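Long-range contacts in mannose-specific lectin 2 chain 1 (PDB 5T1X), which binds mannose as one chain of a heterotetrameric plant lectin of the bulb type and agglutinates rabbit erythrocytes: residues A[6-11]-A[55-60]; A[11-16]-A[50-55]; A[77-82]-A[96-101]. One frame throughout, in Å; residues are numbered along the deposited sequence.

In the fold
Contacts 1 and 2 share Thr11 and Leu55, with contact 2 nested inside the loop that contact 1 closes. Contact 2 pairs strand 11-12 with strand 52-55 inside the four-stranded sheet; contact 1 links strand 5-7 of another sheet to the end of strand 52-55 and the loop after it. Both mix buried leucines with more open polar groups, but contact 2 has a short antiparallel pairing at Leu12 and Leu53, whereas contact 1 relies on one weak backbone bond and on water. Contact 3, whose centre lies about 15 Å from the centre of the chain, is a surface contact of proline, a weak bond and three waters. Contacts 1 and 3 both reach the three-stranded sheet of strands 5-7, 84-88 and 92-103.

Contact 1 (A[6-11]-A[55-60]); sequences LLSGQT and LTDYGE
With CG anti to the backbone N (chi1 180°), Leu55 lays its CD2 branch against the end of strand 5-7, 3.5 Å from Leu6 O and close to Ser8 N. Leu6 has nearly the same chi1, 173°, and the two leucines slide past each other in opposite directions, CD2 of Leu6 resting 4.1 Å from CB of Leu55. Branched, purely apolar side chains suit this buried side, where Leu61 touches both. Ser8 packs against CB and CG of Leu55 and brings its CA to within 3.2 Å of Leu55 O in a CA-H...O contact; the same oxygen takes a weak hydrogen bond from Gly9 N at 3.4 Å. Serine is small enough for its CB to pack 3.4 Å from Thr56 O, while OG is held by Tyr83 N and by water 1, which donates to Asp57 OD1 at 2.7 Å. Gly9 has a positive phi of 102°, which glycine accommodates readily at the third position of the type II turn 7-10. Water 2 accepts from Gly9 N and Leu55 N and donates to Gln10 O, bridging three backbone groups of the two segments. Thr56 OG1 accepts from Tyr58 N and Glu60 N, steadying the loop that carries Asp57. A type II turn thus meets a type I turn with an ST turn at Thr56, joining two sheets of the beta-prism of GNA-related lectins.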
ATOM      1  N   LEU A   6       6.289  -0.615  -3.736  1.00 11.23           N
ATOM      2  CA  LEU A   6       7.557   0.081  -3.631  1.00 11.96           C
ATOM      3  C   LEU A   6       7.333   1.294  -2.740  1.00 13.74           C
ATOM      4  O   LEU A   6       6.495   2.137  -3.059  1.00 11.99           O
ATOM      5  CB  LEU A   6       8.061   0.493  -5.035  1.00 13.26           C
ATOM      6  CG  LEU A   6       9.300   1.387  -5.102  1.00 19.35           C
ATOM      7  CD1 LEU A   6      10.548   0.591  -4.899  1.00 21.45           C
ATOM      8  CD2 LEU A   6       9.394   2.098  -6.446  1.00 20.48           C
ATOM      9  N   LEU A   7       8.053   1.372  -1.611  1.00 10.21           N
ATOM     10  CA  LEU A   7       7.923   2.518  -0.703  1.00 11.06           C
ATOM     11  C   LEU A   7       8.969   3.564  -1.037  1.00 14.56           C
ATOM     12  O   LEU A   7      10.042   3.222  -1.552  1.00 16.03           O
ATOM     13  CB  LEU A   7       8.086   2.089   0.770  1.00 10.85           C
ATOM     14  CG  LEU A   7       7.185   0.980   1.303  1.00 14.45           C
ATOM     15  CD1 LEU A   7       7.534   0.653   2.738  1.00 15.62           C
ATOM     16  CD2 LEU A   7       5.708   1.326   1.150  1.00 14.34           C
ATOM     17  N   SER A   8       8.688   4.838  -0.717  1.00 12.43           N
ATOM     18  CA  SER A   8       9.666   5.904  -0.944  1.00 12.68           C
ATOM     19  C   SER A   8      10.951   5.553  -0.164  1.00 17.03           C
ATOM     20  O   SER A   8      10.882   5.132   0.994  1.00 15.70           O
ATOM     21  CB  SER A   8       9.091   7.264  -0.548  1.00 16.42           C
ATOM     22  OG  SER A   8       8.453   7.227   0.715  1.00 22.44           O
ATOM     23  N   GLY A   9      12.086   5.588  -0.856  1.00 16.64           N
ATOM     24  CA  GLY A   9      13.371   5.202  -0.280  1.00 16.94           C
ATOM     25  C   GLY A   9      13.826   3.814  -0.704  1.00 20.91           C
ATOM     26  O   GLY A   9      15.001   3.477  -0.537  1.00 22.62           O
ATOM     27  N   GLN A  10      12.904   2.985  -1.245  1.00 15.13           N
ATOM     28  CA  GLN A  10      13.251   1.639  -1.734  1.00 14.84           C
ATOM     29  C   GLN A  10      13.603   1.684  -3.227  1.00 19.53           C
ATOM     30  O   GLN A  10      13.336   2.681  -3.896  1.00 18.96           O
ATOM     31  CB  GLN A  10      12.114   0.643  -1.477  1.00 15.12           C
ATOM     32  CG  GLN A  10      11.838   0.412   0.003  1.00 18.19           C
ATOM     33  CD  GLN A  10      10.703  -0.563   0.218  1.00 22.22           C
ATOM     34  OE1 GLN A  10       9.776  -0.671  -0.584  1.00 14.61           O
ATOM     35  NE2 GLN A  10      10.744  -1.278   1.320  1.00 21.12           N
ATOM     36  N   THR A  11      14.204   0.606  -3.747  1.00 16.89           N
ATOM     37  CA  THR A  11      14.596   0.510  -5.146  1.00 17.75           C
ATOM     38  C   THR A  11      14.096  -0.796  -5.766  1.00 20.41           C
ATOM     39  O   THR A  11      14.245  -1.867  -5.169  1.00 20.15           O
ATOM     40  CB  THR A  11      16.145   0.595  -5.270  1.00 25.00           C
ATOM     41  OG1 THR A  11      16.621   1.848  -4.764  1.00 24.74           O
ATOM     42  CG2 THR A  11      16.643   0.422  -6.702  1.00 26.66           C
ATOM     43  N   LEU A  55      11.177   5.882  -5.732  1.00 15.78           N
ATOM     44  CA  LEU A  55      10.027   6.716  -5.412  1.00 14.09           C
ATOM     45  C   LEU A  55      10.512   7.803  -4.471  1.00 17.60           C
ATOM     46  O   LEU A  55      11.055   7.491  -3.414  1.00 16.94           O
ATOM     47  CB  LEU A  55       8.910   5.850  -4.800  1.00 13.21           C
ATOM     48  CG  LEU A  55       7.597   6.530  -4.374  1.00 15.33           C
ATOM     49  CD1 LEU A  55       6.846   7.095  -5.569  1.00 15.77           C
ATOM     50  CD2 LEU A  55       6.705   5.535  -3.656  1.00 12.43           C
ATOM     51  N   THR A  56      10.397   9.069  -4.885  1.00 15.85           N
ATOM     52  CA  THR A  56      10.883  10.197  -4.076  1.00 15.78           C
ATOM     53  C   THR A  56       9.999  10.432  -2.846  1.00 19.03           C
ATOM     54  O   THR A  56       8.895   9.888  -2.743  1.00 17.59           O
ATOM     55  CB  THR A  56      10.998  11.492  -4.905  1.00 21.08           C
ATOM     56  OG1 THR A  56       9.703  12.037  -5.170  1.00 19.46           O
ATOM     57  CG2 THR A  56      11.769  11.306  -6.190  1.00 19.79           C
ATOM     58  N   ASP A  57      10.497  11.282  -1.920  1.00 16.91           N
ATOM     59  CA  ASP A  57       9.786  11.676  -0.701  1.00 17.28           C
ATOM     60  C   ASP A  57       8.611  12.604  -1.030  1.00 19.78           C
ATOM     61  O   ASP A  57       7.869  12.975  -0.128  1.00 18.77           O
ATOM     62  CB  ASP A  57      10.752  12.347   0.293  1.00 19.88           C
ATOM     63  CG  ASP A  57      11.847  11.435   0.823  1.00 31.18           C
ATOM     64  OD1 ASP A  57      11.667  10.195   0.777  1.00 29.34           O
ATOM     65  OD2 ASP A  57      12.869  11.962   1.320  1.00 36.89           O
ATOM     66  N   TYR A  58       8.409  12.927  -2.319  1.00 16.66           N
ATOM     67  CA  TYR A  58       7.292  13.747  -2.799  1.00 16.28           C
ATOM     68  C   TYR A  58       6.316  12.894  -3.639  1.00 19.33           C
ATOM     69  O   TYR A  58       5.352  13.419  -4.200  1.00 19.39           O
ATOM     70  CB  TYR A  58       7.801  14.964  -3.579  1.00 18.37           C
ATOM     71  CG  TYR A  58       8.688  15.855  -2.739  1.00 20.12           C
ATOM     72  CD1 TYR A  58       8.151  16.889  -1.977  1.00 21.58           C
ATOM     73  CD2 TYR A  58      10.067  15.659  -2.696  1.00 21.77           C
ATOM     74  CE1 TYR A  58       8.963  17.700  -1.184  1.00 22.35           C
ATOM     75  CE2 TYR A  58      10.885  16.452  -1.895  1.00 23.10           C
ATOM     76  CZ  TYR A  58      10.327  17.469  -1.137  1.00 30.30           C
ATOM     77  OH  TYR A  58      11.136  18.267  -0.367  1.00 30.96           O
ATOM     78  N   GLY A  59       6.562  11.585  -3.678  1.00 15.80           N
ATOM     79  CA  GLY A  59       5.707  10.618  -4.359  1.00 15.54           C
ATOM     80  C   GLY A  59       5.886  10.510  -5.854  1.00 18.16           C
ATOM     81  O   GLY A  59       4.985  10.038  -6.548  1.00 17.45           O
ATOM     82  N   GLU A  60       7.055  10.910  -6.362  1.00 15.22           N
ATOM     83  CA  GLU A  60       7.323  10.830  -7.785  1.00 15.30           C
ATOM     84  C   GLU A  60       8.089   9.551  -8.100  1.00 18.87           C
ATOM     85  O   GLU A  60       9.106   9.269  -7.457  1.00 17.70           O
ATOM     86  CB  GLU A  60       8.126  12.064  -8.228  1.00 17.68           C
ATOM     87  CG  GLU A  60       8.156  12.292  -9.727  1.00 22.35           C
ATOM     88  CD  GLU A  60       8.799  13.604 -10.146  1.00 34.50           C
ATOM     89  OE1 GLU A  60       9.521  14.217  -9.328  1.00 26.00           O
ATOM     90  OE2 GLU A  60       8.570  14.024 -11.301  1.00 28.86           O
TER
HETATM   91  O   HOH W   1       9.856   9.016   2.376  1.00 32.41           O
HETATM   92  O   HOH W   2      13.187   5.313  -3.581  1.00 15.73           O

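Contact 2 (A[11-16]-A[50-55]); sequences TLNTDG and DCKLTL
Leu12 and Leu53 face each other as a hydrogen-bonded antiparallel pair, their side chains crossing obliquely on the buried face of the sheet. Their CB atoms stand 3.9 Å apart and their CD2 branches meet at 4.0 Å. Both side chains have CG anti to the backbone N, which brings their CD2 methyls together; Met27 touches both leucines. Leucine suits these places because it fills the interior without bringing in a polar group. Two reciprocal backbone bonds join the pair: Leu12 N donates to Leu53 O at 2.9 Å, in the carbonyl plane, and Leu53 N returns a bond of equal length to Leu12 O.

On the other face, Thr11 and Thr54 lie side by side and point the same way, OG1 of Thr11 3.5 Å from CG2 of Thr54. The methyl CG2 of Thr11 crosses the base of Lys52, so a beta-branched residue offers apolar surface to the lysine chain while OG1 faces the methyl of Thr54. Strand 11-12 is the edge of a four-stranded antiparallel sheet, one of the three sheets of the GNA-related beta-prism, and strand 52-55 is its inner neighbour.

Beyond the strand pairing, Asn13 runs alongside Lys52, with ND2 of Asn13 3.5 Å from CE of Lys52. The lysine chain bends at its last torsion, chi4 69°, and thereby curls NZ back onto Asp50 O. Thr14 OG1 donates to Cys51 O at 2.7 Å, approaching from above the carbonyl plane, 46° out of it. That bond ties the type II turn 13-16 to the residue whose sulfur forms a disulfide with Cys31 of the mannose-binding site.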
ATOM      1  N   THR A  11      14.204   0.606  -3.747  1.00 16.89           N
ATOM      2  CA  THR A  11      14.596   0.510  -5.146  1.00 17.75           C
ATOM      3  C   THR A  11      14.096  -0.796  -5.766  1.00 20.41           C
ATOM      4  O   THR A  11      14.245  -1.867  -5.169  1.00 20.15           O
ATOM      5  CB  THR A  11      16.145   0.595  -5.270  1.00 25.00           C
ATOM      6  OG1 THR A  11      16.621   1.848  -4.764  1.00 24.74           O
ATOM      7  CG2 THR A  11      16.643   0.422  -6.702  1.00 26.66           C
ATOM      8  N   LEU A  12      13.508  -0.693  -6.964  1.00 16.96           N
ATOM      9  CA  LEU A  12      13.162  -1.840  -7.800  1.00 16.20           C
ATOM     10  C   LEU A  12      14.339  -1.939  -8.769  1.00 22.69           C
ATOM     11  O   LEU A  12      14.499  -1.087  -9.653  1.00 21.61           O
ATOM     12  CB  LEU A  12      11.789  -1.702  -8.496  1.00 15.59           C
ATOM     13  CG  LEU A  12      11.347  -2.875  -9.406  1.00 20.08           C
ATOM     14  CD1 LEU A  12      11.049  -4.134  -8.606  1.00 19.56           C
ATOM     15  CD2 LEU A  12      10.117  -2.503 -10.223  1.00 22.01           C
ATOM     16  N   ASN A  13      15.240  -2.896  -8.501  1.00 20.37           N
ATOM     17  CA  ASN A  13      16.472  -3.099  -9.259  1.00 21.80           C
ATOM     18  C   ASN A  13      16.217  -3.616 -10.678  1.00 24.26           C
ATOM     19  O   ASN A  13      15.095  -4.006 -11.019  1.00 22.26           O
ATOM     20  CB  ASN A  13      17.397  -4.058  -8.509  1.00 27.67           C
ATOM     21  CG  ASN A  13      18.249  -3.373  -7.472  1.00 59.27           C
ATOM     22  OD1 ASN A  13      17.875  -3.256  -6.300  1.00 56.67           O
ATOM     23  ND2 ASN A  13      19.421  -2.905  -7.884  1.00 53.50           N
ATOM     24  N   THR A  14      17.287  -3.610 -11.502  1.00 21.40           N
ATOM     25  CA  THR A  14      17.293  -4.059 -12.891  1.00 21.70           C
ATOM     26  C   THR A  14      16.793  -5.499 -12.969  1.00 23.90           C
ATOM     27  O   THR A  14      17.253  -6.362 -12.218  1.00 23.78           O
ATOM     28  CB  THR A  14      18.703  -3.891 -13.482  1.00 26.93           C
ATOM     29  OG1 THR A  14      19.218  -2.617 -13.088  1.00 25.97           O
ATOM     30  CG2 THR A  14      18.721  -4.000 -14.993  1.00 29.00           C
ATOM     31  N   ASP A  15      15.803  -5.725 -13.850  1.00 21.17           N
ATOM     32  CA  ASP A  15      15.094  -6.984 -14.127  1.00 21.75           C
ATOM     33  C   ASP A  15      14.246  -7.437 -12.916  1.00 24.05           C
ATOM     34  O   ASP A  15      13.823  -8.594 -12.856  1.00 23.46           O
ATOM     35  CB  ASP A  15      16.049  -8.097 -14.610  1.00 25.49           C
ATOM     36  CG  ASP A  15      16.685  -7.813 -15.959  1.00 41.72           C
ATOM     37  OD1 ASP A  15      15.949  -7.407 -16.893  1.00 44.22           O
ATOM     38  OD2 ASP A  15      17.910  -8.019 -16.091  1.00 46.80           O
ATOM     39  N   GLY A  16      13.936  -6.495 -12.022  1.00 19.82           N
ATOM     40  CA  GLY A  16      13.113  -6.738 -10.842  1.00 18.46           C
ATOM     41  C   GLY A  16      11.631  -6.668 -11.151  1.00 19.89           C
ATOM     42  O   GLY A  16      11.225  -6.065 -12.151  1.00 18.67           O
ATOM     43  N   ASP A  50      21.663  -0.842 -16.577  1.00 37.97           N
ATOM     44  CA  ASP A  50      21.557  -1.053 -15.124  1.00 36.08           C
ATOM     45  C   ASP A  50      20.551  -0.051 -14.496  1.00 36.38           C
ATOM     46  O   ASP A  50      20.836   0.554 -13.456  1.00 36.38           O
ATOM     47  CB  ASP A  50      22.948  -0.968 -14.447  1.00 39.09           C
ATOM     48  CG  ASP A  50      23.958  -1.965 -14.986  1.00 50.95           C
ATOM     49  OD1 ASP A  50      24.907  -1.533 -15.676  1.00 52.98           O
ATOM     50  OD2 ASP A  50      23.795  -3.178 -14.719  1.00 56.16           O
ATOM     51  N   CYS A  51      19.378   0.111 -15.142  1.00 30.46           N
ATOM     52  CA  CYS A  51      18.322   1.039 -14.710  1.00 28.62           C
ATOM     53  C   CYS A  51      17.554   0.528 -13.506  1.00 29.15           C
ATOM     54  O   CYS A  51      17.330  -0.675 -13.361  1.00 27.54           O
ATOM     55  CB  CYS A  51      17.381   1.376 -15.859  1.00 28.76           C
ATOM     56  SG  CYS A  51      18.207   2.200 -17.247  0.70 34.54           S
ATOM     57  N   LYS A  52      17.138   1.474 -12.644  1.00 24.62           N
ATOM     58  CA  LYS A  52      16.427   1.207 -11.390  1.00 22.72           C
ATOM     59  C   LYS A  52      15.241   2.146 -11.217  1.00 24.04           C
ATOM     60  O   LYS A  52      15.288   3.291 -11.673  1.00 25.17           O
ATOM     61  CB  LYS A  52      17.397   1.392 -10.205  1.00 26.48           C
ATOM     62  CG  LYS A  52      18.570   0.408 -10.164  1.00 37.96           C
ATOM     63  CD  LYS A  52      19.728   0.943  -9.325  1.00 46.72           C
ATOM     64  CE  LYS A  52      20.899  -0.013  -9.255  1.00 59.32           C
ATOM     65  NZ  LYS A  52      21.599  -0.147 -10.562  1.00 69.05           N
ATOM     66  N   LEU A  53      14.200   1.676 -10.514  1.00 18.96           N
ATOM     67  CA  LEU A  53      13.006   2.458 -10.211  1.00 18.06           C
ATOM     68  C   LEU A  53      13.037   2.859  -8.751  1.00 20.60           C
ATOM     69  O   LEU A  53      13.287   2.020  -7.886  1.00 19.98           O
ATOM     70  CB  LEU A  53      11.722   1.654 -10.527  1.00 16.82           C
ATOM     71  CG  LEU A  53      10.376   2.354 -10.290  1.00 19.67           C
ATOM     72  CD1 LEU A  53      10.162   3.528 -11.247  1.00 20.69           C
ATOM     73  CD2 LEU A  53       9.230   1.373 -10.424  1.00 20.44           C
ATOM     74  N   THR A  54      12.812   4.150  -8.481  1.00 18.14           N
ATOM     75  CA  THR A  54      12.761   4.685  -7.122  1.00 17.71           C
ATOM     76  C   THR A  54      11.508   5.552  -6.973  1.00 19.31           C
ATOM     77  O   THR A  54      10.849   5.899  -7.962  1.00 17.74           O
ATOM     78  CB  THR A  54      14.038   5.467  -6.747  1.00 25.30           C
ATOM     79  OG1 THR A  54      14.280   6.495  -7.705  1.00 25.29           O
ATOM     80  CG2 THR A  54      15.265   4.563  -6.564  1.00 26.61           C
ATOM     81  N   LEU A  55      11.177   5.882  -5.732  1.00 15.78           N
ATOM     82  CA  LEU A  55      10.027   6.716  -5.412  1.00 14.09           C
ATOM     83  C   LEU A  55      10.512   7.803  -4.471  1.00 17.60           C
ATOM     84  O   LEU A  55      11.055   7.491  -3.414  1.00 16.94           O
ATOM     85  CB  LEU A  55       8.910   5.850  -4.800  1.00 13.21           C
ATOM     86  CG  LEU A  55       7.597   6.530  -4.374  1.00 15.33           C
ATOM     87  CD1 LEU A  55       6.846   7.095  -5.569  1.00 15.77           C
ATOM     88  CD2 LEU A  55       6.705   5.535  -3.656  1.00 12.43           C
TER

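Contact 3 (A[77-82]-A[96-101])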
ATOM      1  N   LYS A  77       3.493  15.120  -8.072  1.00 20.97           N
ATOM      2  CA  LYS A  77       4.156  15.296  -6.781  1.00 20.02           C
ATOM      3  C   LYS A  77       3.205  15.843  -5.735  1.00 22.06           C
ATOM      4  O   LYS A  77       2.263  16.563  -6.068  1.00 22.85           O
ATOM      5  CB  LYS A  77       5.323  16.297  -6.925  1.00 23.43           C
ATOM      6  CG  LYS A  77       6.558  15.783  -7.653  1.00 38.64           C
ATOM      7  CD  LYS A  77       7.683  16.831  -7.660  1.00 49.32           C
ATOM      8  CE  LYS A  77       7.540  17.908  -8.718  1.00 61.39           C
ATOM      9  NZ  LYS A  77       7.781  17.385 -10.091  1.00 73.46           N
ATOM     10  N   SER A  78       3.494  15.569  -4.464  1.00 16.88           N
ATOM     11  CA  SER A  78       2.718  16.116  -3.356  1.00 15.13           C
ATOM     12  C   SER A  78       3.697  16.570  -2.246  1.00 18.08           C
ATOM     13  O   SER A  78       4.843  16.903  -2.558  1.00 18.08           O
ATOM     14  CB  SER A  78       1.673  15.105  -2.878  1.00 17.01           C
ATOM     15  OG  SER A  78       0.795  15.688  -1.932  1.00 17.77           O
ATOM     16  N   VAL A  79       3.253  16.639  -0.981  1.00 14.59           N
ATOM     17  CA  VAL A  79       4.089  17.111   0.141  1.00 13.60           C
ATOM     18  C   VAL A  79       5.184  16.106   0.508  1.00 16.71           C
ATOM     19  O   VAL A  79       5.066  14.925   0.192  1.00 16.00           O
ATOM     20  CB  VAL A  79       3.247  17.461   1.393  1.00 15.97           C
ATOM     21  CG1 VAL A  79       2.345  18.660   1.124  1.00 16.49           C
ATOM     22  CG2 VAL A  79       2.435  16.261   1.888  1.00 14.73           C
ATOM     23  N   LYS A  80       6.235  16.567   1.209  1.00 14.30           N
ATOM     24  CA  LYS A  80       7.294  15.658   1.652  1.00 13.92           C
ATOM     25  C   LYS A  80       6.728  14.709   2.692  1.00 17.27           C
ATOM     26  O   LYS A  80       6.029  15.130   3.617  1.00 16.85           O
ATOM     27  CB  LYS A  80       8.504  16.424   2.206  1.00 16.68           C
ATOM     28  CG  LYS A  80       9.738  15.565   2.392  1.00 20.23           C
ATOM     29  CD  LYS A  80      10.891  16.391   2.940  1.00 28.52           C
ATOM     30  CE  LYS A  80      12.191  15.626   2.879  1.00 37.79           C
ATOM     31  NZ  LYS A  80      13.333  16.437   3.373  1.00 41.71           N
ATOM     32  N   GLY A  81       6.991  13.430   2.497  1.00 13.97           N
ATOM     33  CA  GLY A  81       6.499  12.398   3.396  1.00 12.65           C
ATOM     34  C   GLY A  81       6.805  11.016   2.876  1.00 16.41           C
ATOM     35  O   GLY A  81       7.729  10.843   2.076  1.00 16.88           O
ATOM     36  N   ASN A  82       6.026  10.030   3.348  1.00 11.30           N
ATOM     37  CA  ASN A  82       6.165   8.610   3.003  1.00 11.11           C
ATOM     38  C   ASN A  82       5.097   8.214   2.010  1.00 13.55           C
ATOM     39  O   ASN A  82       3.909   8.412   2.273  1.00 12.61           O
ATOM     40  CB  ASN A  82       6.061   7.738   4.267  1.00 12.94           C
ATOM     41  CG  ASN A  82       7.093   8.043   5.327  1.00 34.54           C
ATOM     42  OD1 ASN A  82       8.284   8.153   5.057  1.00 25.68           O
ATOM     43  ND2 ASN A  82       6.655   8.163   6.568  1.00 33.53           N
ATOM     44  N   PHE A  96       0.232   6.166  -3.869  1.00  8.44           N
ATOM     45  CA  PHE A  96      -0.592   6.678  -2.770  1.00  8.45           C
ATOM     46  C   PHE A  96       0.246   7.421  -1.781  1.00 11.82           C
ATOM     47  O   PHE A  96       1.281   6.902  -1.351  1.00 11.44           O
ATOM     48  CB  PHE A  96      -1.247   5.513  -2.019  1.00  8.58           C
ATOM     49  CG  PHE A  96      -2.249   4.683  -2.783  1.00  8.86           C
ATOM     50  CD1 PHE A  96      -3.598   4.990  -2.743  1.00 10.66           C
ATOM     51  CD2 PHE A  96      -1.848   3.542  -3.469  1.00 11.01           C
ATOM     52  CE1 PHE A  96      -4.532   4.201  -3.421  1.00 12.18           C
ATOM     53  CE2 PHE A  96      -2.785   2.740  -4.132  1.00 13.39           C
ATOM     54  CZ  PHE A  96      -4.119   3.075  -4.104  1.00 12.05           C
ATOM     55  N   GLY A  97      -0.222   8.584  -1.347  1.00  8.44           N
ATOM     56  CA  GLY A  97       0.494   9.270  -0.294  1.00  8.16           C
ATOM     57  C   GLY A  97       0.126  10.712  -0.063  1.00 11.88           C
ATOM     58  O   GLY A  97      -0.591  11.309  -0.873  1.00 10.82           O
ATOM     59  N   PRO A  98       0.677  11.313   1.017  1.00  8.48           N
ATOM     60  CA  PRO A  98       1.577  10.710   2.021  1.00  8.37           C
ATOM     61  C   PRO A  98       0.839   9.802   3.001  1.00 12.85           C
ATOM     62  O   PRO A  98      -0.381   9.689   2.950  1.00 13.97           O
ATOM     63  CB  PRO A  98       2.159  11.937   2.739  1.00 10.85           C
ATOM     64  CG  PRO A  98       1.037  12.933   2.688  1.00 15.34           C
ATOM     65  CD  PRO A  98       0.393  12.729   1.333  1.00 11.12           C
ATOM     66  N   SER A  99       1.581   9.160   3.901  1.00 10.31           N
ATOM     67  CA  SER A  99       0.949   8.326   4.913  1.00  8.96           C
ATOM     68  C   SER A  99       0.178   9.220   5.865  1.00 11.49           C
ATOM     69  O   SER A  99       0.599  10.360   6.130  1.00 11.06           O
ATOM     70  CB  SER A  99       1.989   7.499   5.661  1.00 11.34           C
ATOM     71  OG  SER A  99       2.953   8.321   6.288  1.00 13.61           O
ATOM     72  N   VAL A 100      -0.982   8.744   6.324  1.00  8.39           N
ATOM     73  CA  VAL A 100      -1.855   9.520   7.201  1.00  8.46           C
ATOM     74  C   VAL A 100      -2.019   8.835   8.559  1.00 10.64           C
ATOM     75  O   VAL A 100      -2.551   9.450   9.478  1.00 10.97           O
ATOM     76  CB  VAL A 100      -3.246   9.821   6.556  1.00 12.61           C
ATOM     77  CG1 VAL A 100      -3.094  10.641   5.274  1.00 12.83           C
ATOM     78  CG2 VAL A 100      -4.040   8.541   6.301  1.00 12.37           C
ATOM     79  N   PHE A 101      -1.600   7.561   8.676  1.00  8.38           N
ATOM     80  CA  PHE A 101      -1.755   6.803   9.914  1.00  8.00           C
ATOM     81  C   PHE A 101      -0.805   5.616   9.940  1.00 10.45           C
ATOM     82  O   PHE A 101      -0.562   4.991   8.914  1.00  9.33           O
ATOM     83  CB  PHE A 101      -3.215   6.341  10.068  1.00  9.65           C
ATOM     84  CG  PHE A 101      -3.526   5.541  11.309  1.00 10.13           C
ATOM     85  CD1 PHE A 101      -3.597   6.156  12.553  1.00 14.31           C
ATOM     86  CD2 PHE A 101      -3.763   4.173  11.231  1.00 11.74           C
ATOM     87  CE1 PHE A 101      -3.882   5.411  13.704  1.00 15.86           C
ATOM     88  CE2 PHE A 101      -4.067   3.433  12.379  1.00 14.26           C
ATOM     89  CZ  PHE A 101      -4.122   4.059  13.606  1.00 14.52           C
TER
HETATM   90  O   HOH W   3      -1.278  13.868  -1.484  1.00 12.67           O
HETATM   91  O   HOH W   4       4.184  10.699   5.546  1.00 15.51           O
HETATM   92  O   HOH W   5       4.595   6.755   7.975  1.00 34.23           O
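The backbones of 77-82 and 96-101 come closest at Asn82 and Pro98, whose CA atoms lie 5.1 Å apart, just after the cis peptide bond between Gly97 and Pro98. Asn82 O faces this bend and accepts a weak, strongly bent hydrogen bond from Ser99 N at 2.9 Å, with an N-H...O angle of 124°. A CA-H...O contact of 3.3 Å from Pro98 CA reaches the same Asn82 O.

Proline suits this place both for its cis bond and for its compact apolar ring. Val79 lies against the CG-CD edge of that ring, its CG2 meeting CG of Pro98 at 3.7 Å. Val79 keeps CG1 beside the backbone N (chi1 -66°), which places CG2 between the backbone N and the carbonyl carbon, facing the ring. Gly81 CA comes to 4.4 Å from Pro98 CB, so the glycine backbone lies close to the ring; Tyr83 also touches the proline. Gly97 has an extended backbone with positive phi (166°), a conformation open mainly to glycine.

Strand 92-103 of the bulb-type lectin domain is broken here, and on either side of the break Phe96, and Ser99 with Phe101, pair in an antiparallel ladder with a strand of the other lectin chain. The sheet therefore runs on across the heterodimer interface.

Solvent links side chains to backbone and to each other. Water 3 joins Ser78 OG to Gly97 O, to which it donates at 2.7 Å. Ser99 OG stands 3.7 Å from Asn82 ND2, and water 5 joins the two, accepting from ND2; water 4 joins Ser99 OG to Asn82 N, from which it accepts. Each of these two waters is hydrogen-bonded to Ser99 OG at 2.8 Å.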